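Local coordinates for protein DMATS type aromatic prenyltransferase (Streptomyces coelicolor, PDB 6ZS0) that catalyses the transfer of a dimethylallyl group to tryptophan, at C5 of the indole ring, as a DMATS-type aromatic prenyltransferase of the ABBA-barrel fold, at residues L120-P125 / L170-H175; A240-D245 / L288-T293. All blocks are in the same frame, centred on the assembly; numbering follows the deposited sequence.

Overall arrangement
Both contacts lie in the helical shell of an ABBA barrel, in which ten antiparallel strands close into a barrel ringed by helices. They follow one another along the chain: interaction 1 joins the short helix 120-123 to the C-terminal end of helix 162-175, and interaction 2 then joins the loop after helix 229-240 to helix 284-297. Their centres are about 37 Å apart, on opposite sides of the chain's centre; their nearest atoms are about 28 Å apart, and no helix takes part in both. In each, one extended arginine reaches across from a helix to a neighbouring element of the shell, once to a carboxylate and once to the end of a helix, linking parts outside the barrel.

Interaction 1: L120-P125 / L170-H175; sequences LDLFLP and LRRLGH
Asp-121 and Arg-172 meet head-on in a two-pronged salt bridge between helix 120-123 and helix 162-175. The guanidinium approaches end-on: NH1 of Arg-172 donates to OD1 of Asp-121 at 2.8 Å, and NH2 of Arg-172 to OD2 of Asp-121 at 2.9 Å. Each oxygen uses its syn lone pair, the bonds are nearly straight, and the two flat groups lie only 13° from coplanar. The arginine chain runs extended from CG to NE to span the gap, whereas Asp-121 places its carboxylate with CG between the backbone N and the carbonyl carbon (chi1 58°). Leu-122 comes in over one face of the guanidinium, its CG 3.7 Å from CZ of Arg-172, with both methyl branches lying against the same group. NH1 also donates to the carbonyl of Glu-118, and NE pairs with Glu-168 one turn earlier in its own helix, leaving the guanidinium little freedom to rotate. Beyond Arg-172, a Schellman motif with Gly-174 as its C-prime residue ends the helix. At this surface contact the positive charge of Arg-172 is probably well balanced by the two carboxylates, and it would in turn help to keep Asp-121 and Glu-168 ionised.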
# COMPACT_ATOMS: atom_id res chain seq x y z
N LEU A 120 -7.28 -16.82 -10.03
CA LEU A 120 -6.08 -16.65 -10.89
C LEU A 120 -6.44 -16.51 -12.37
O LEU A 120 -5.75 -15.77 -13.07
CB LEU A 120 -5.11 -17.81 -10.67
CG LEU A 120 -4.41 -17.83 -9.31
CD1 LEU A 120 -3.39 -18.93 -9.28
CD2 LEU A 120 -3.76 -16.48 -9.00
N ASP A 121 -7.44 -17.23 -12.87
CA ASP A 121 -7.81 -17.11 -14.30
C ASP A 121 -8.31 -15.69 -14.59
O ASP A 121 -8.08 -15.21 -15.73
CB ASP A 121 -8.85 -18.12 -14.74
CG ASP A 121 -10.11 -18.03 -13.93
OD1 ASP A 121 -10.01 -18.24 -12.71
OD2 ASP A 121 -11.15 -17.72 -14.52
N LEU A 122 -8.97 -15.04 -13.63
CA LEU A 122 -9.48 -13.65 -13.82
C LEU A 122 -8.30 -12.69 -13.89
O LEU A 122 -8.35 -11.74 -14.70
CB LEU A 122 -10.39 -13.24 -12.67
CG LEU A 122 -11.72 -13.99 -12.54
CD1 LEU A 122 -12.36 -13.65 -11.22
CD2 LEU A 122 -12.65 -13.66 -13.69
N PHE A 123 -7.28 -12.88 -13.03
CA PHE A 123 -6.28 -11.83 -12.74
C PHE A 123 -4.92 -12.11 -13.38
O PHE A 123 -4.14 -11.14 -13.48
CB PHE A 123 -6.20 -11.59 -11.23
CG PHE A 123 -7.41 -10.91 -10.67
CD1 PHE A 123 -8.35 -11.61 -9.90
CD2 PHE A 123 -7.63 -9.56 -10.90
CE1 PHE A 123 -9.47 -10.97 -9.39
CE2 PHE A 123 -8.73 -8.93 -10.36
CZ PHE A 123 -9.66 -9.64 -9.62
N LEU A 124 -4.65 -13.34 -13.84
CA LEU A 124 -3.38 -13.70 -14.52
C LEU A 124 -3.67 -14.35 -15.87
O LEU A 124 -3.34 -15.52 -16.10
CB LEU A 124 -2.57 -14.62 -13.60
CG LEU A 124 -2.09 -13.99 -12.29
CD1 LEU A 124 -1.28 -15.00 -11.49
CD2 LEU A 124 -1.27 -12.72 -12.51
N PRO A 125 -4.33 -13.63 -16.79
CA PRO A 125 -4.53 -14.14 -18.15
C PRO A 125 -3.29 -13.94 -19.01
O PRO A 125 -2.34 -13.28 -18.60
CB PRO A 125 -5.67 -13.25 -18.66
CG PRO A 125 -5.38 -11.90 -17.99
CD PRO A 125 -4.92 -12.30 -16.60
N LEU A 170 -15.86 -11.29 -6.37
CA LEU A 170 -16.56 -11.24 -5.06
C LEU A 170 -17.51 -12.43 -4.98
O LEU A 170 -17.53 -13.10 -3.94
CB LEU A 170 -17.29 -9.90 -4.93
CG LEU A 170 -16.37 -8.70 -4.70
CD1 LEU A 170 -17.16 -7.41 -4.82
CD2 LEU A 170 -15.68 -8.80 -3.34
N ARG A 171 -18.21 -12.72 -6.07
CA ARG A 171 -19.11 -13.90 -6.16
C ARG A 171 -18.34 -15.18 -5.84
O ARG A 171 -18.79 -15.96 -4.99
CB ARG A 171 -19.76 -13.99 -7.54
CG ARG A 171 -20.82 -15.07 -7.63
CD ARG A 171 -21.07 -15.52 -9.05
NE ARG A 171 -19.94 -16.19 -9.68
CZ ARG A 171 -19.54 -17.43 -9.43
NH1 ARG A 171 -20.14 -18.17 -8.52
NH2 ARG A 171 -18.51 -17.93 -10.09
N ARG A 172 -17.21 -15.40 -6.50
CA ARG A 172 -16.40 -16.62 -6.30
C ARG A 172 -15.93 -16.70 -4.84
O ARG A 172 -15.69 -17.82 -4.38
CB ARG A 172 -15.22 -16.65 -7.25
CG ARG A 172 -15.58 -16.70 -8.73
CD ARG A 172 -14.29 -16.80 -9.49
NE ARG A 172 -14.43 -16.85 -10.93
CZ ARG A 172 -13.42 -17.14 -11.76
NH1 ARG A 172 -12.22 -17.43 -11.27
NH2 ARG A 172 -13.63 -17.19 -13.06
N LEU A 173 -15.77 -15.56 -4.15
CA LEU A 173 -15.26 -15.54 -2.75
C LEU A 173 -16.44 -15.64 -1.77
O LEU A 173 -16.23 -15.39 -0.57
CB LEU A 173 -14.44 -14.26 -2.51
CG LEU A 173 -13.15 -14.10 -3.32
CD1 LEU A 173 -12.52 -12.75 -3.04
CD2 LEU A 173 -12.15 -15.20 -3.02
N GLY A 174 -17.64 -15.95 -2.26
CA GLY A 174 -18.81 -16.27 -1.43
C GLY A 174 -19.51 -15.02 -0.95
O GLY A 174 -20.22 -15.11 0.07
N HIS A 175 -19.36 -13.90 -1.66
CA HIS A 175 -19.95 -12.59 -1.29
C HIS A 175 -21.05 -12.20 -2.26
O HIS A 175 -21.45 -11.04 -2.25
CB HIS A 175 -18.85 -11.54 -1.18
CG HIS A 175 -17.96 -11.78 -0.02
ND1 HIS A 175 -18.40 -11.60 1.28
CD2 HIS A 175 -16.69 -12.21 0.06
CE1 HIS A 175 -17.41 -11.89 2.11
NE2 HIS A 175 -16.36 -12.27 1.39

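Interaction 2: A240-D245 / L288-T293; sequences AGPGSD and LARAST
Gly-241 faces Arg-290 where helix 229-240 gives way to a loop, the backbone turning through positive phi at this glycine and then through a short 3-10 segment at Pro-242 and Gly-243, with the CA atoms of Gly-241 and Arg-290 8.3 Å apart. Arg-290 bridges that distance. With CG anti to its own carbonyl carbon (chi1 -67°), the side chain leaves helix 284-297 toward the loop and stays extended as far as NE. One face of its guanidinium lies against the Gly-241 backbone, whose CA is 3.7 Å from CZ of Arg-290; a side chain on Gly-241 would point straight into this group. Pro-242 crosses at a slant, bringing its CD to 3.2 Å from NH2 of Arg-290, while O of Ala-240 lies 3.4 Å from NH1 of Arg-290. The guanidinium donates hydrogen bonds to two carbonyls beyond the two segments, from NH1 to Ala-239 and from NH2 to Tyr-280. A leucine in place of Arg-290 would probably deprive these two carbonyls of the arginine's N-H groups and open a gap beside Gly-241 and Pro-242. In the surrounding fold, the end of helix 229-240 is thus tied both to helix 284-297 and to the chain leading into it. Thr-293, one turn on from Arg-290, touches Thr-238 of the same helix 229-240; on other sides of helix 284-297, Leu-288 and Ala-291 pack on Leu-305 of helix 303-312 and on barrel strand 324-332, through Ile-324 and Leu-327.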
# COMPACT_ATOMS: atom_id res chain seq x y z
N ALA A 240 -5.47 17.03 2.81
CA ALA A 240 -5.45 17.64 1.47
C ALA A 240 -4.93 19.08 1.51
O ALA A 240 -4.44 19.53 0.49
CB ALA A 240 -6.81 17.54 0.86
N GLY A 241 -5.02 19.79 2.65
CA GLY A 241 -4.60 21.20 2.70
C GLY A 241 -5.18 21.97 1.50
O GLY A 241 -6.40 22.10 1.41
N PRO A 242 -4.33 22.43 0.52
CA PRO A 242 -4.80 23.23 -0.64
C PRO A 242 -5.68 22.52 -1.69
O PRO A 242 -6.40 23.19 -2.41
CB PRO A 242 -3.49 23.64 -1.34
CG PRO A 242 -2.51 22.57 -0.95
CD PRO A 242 -2.88 22.25 0.49
N GLY A 243 -5.59 21.19 -1.81
CA GLY A 243 -6.50 20.42 -2.67
C GLY A 243 -7.95 20.49 -2.18
O GLY A 243 -8.85 20.13 -2.98
N SER A 244 -8.17 20.96 -0.93
CA SER A 244 -9.49 21.04 -0.23
C SER A 244 -10.27 22.29 -0.64
O SER A 244 -9.64 23.34 -0.87
CB SER A 244 -9.28 20.99 1.29
OG SER A 244 -10.51 20.86 1.97
N ASP A 245 -11.60 22.17 -0.71
CA ASP A 245 -12.57 23.26 -1.00
C ASP A 245 -12.18 23.99 -2.29
O ASP A 245 -12.24 25.23 -2.28
CB ASP A 245 -12.67 24.21 0.20
CG ASP A 245 -13.33 23.54 1.38
OD1 ASP A 245 -12.69 23.47 2.45
OD2 ASP A 245 -14.49 23.08 1.22
N LEU A 288 4.44 15.72 7.08
CA LEU A 288 4.67 15.21 8.45
C LEU A 288 3.78 15.99 9.42
O LEU A 288 3.14 15.36 10.30
CB LEU A 288 6.16 15.31 8.81
CG LEU A 288 6.61 14.48 10.02
CD1 LEU A 288 6.46 12.99 9.77
CD2 LEU A 288 8.06 14.76 10.39
N ALA A 289 3.70 17.31 9.25
CA ALA A 289 2.88 18.18 10.11
C ALA A 289 1.39 17.75 10.01
O ALA A 289 0.72 17.58 11.07
CB ALA A 289 3.10 19.62 9.73
N ARG A 290 0.89 17.53 8.79
CA ARG A 290 -0.51 17.10 8.58
C ARG A 290 -0.72 15.70 9.15
O ARG A 290 -1.72 15.48 9.82
CB ARG A 290 -0.86 17.10 7.09
CG ARG A 290 -0.86 18.49 6.48
CD ARG A 290 -1.24 18.49 5.02
NE ARG A 290 -0.93 19.74 4.36
CZ ARG A 290 -1.08 19.96 3.06
NH1 ARG A 290 -1.61 19.02 2.28
NH2 ARG A 290 -0.72 21.11 2.53
N ALA A 291 0.21 14.78 8.91
CA ALA A 291 0.09 13.43 9.50
C ALA A 291 0.00 13.54 11.02
O ALA A 291 -0.81 12.79 11.64
CB ALA A 291 1.26 12.60 9.09
N SER A 292 0.83 14.39 11.61
CA SER A 292 0.89 14.56 13.09
C SER A 292 -0.46 15.06 13.60
O SER A 292 -0.94 14.55 14.62
CB SER A 292 2.04 15.44 13.47
OG SER A 292 3.28 14.85 13.12
N THR A 293 -1.10 15.99 12.89
CA THR A 293 -2.45 16.53 13.22
C THR A 293 -3.49 15.39 13.17
O THR A 293 -4.30 15.29 14.10
CB THR A 293 -2.85 17.68 12.30
OG1 THR A 293 -1.86 18.70 12.45
CG2 THR A 293 -4.23 18.22 12.62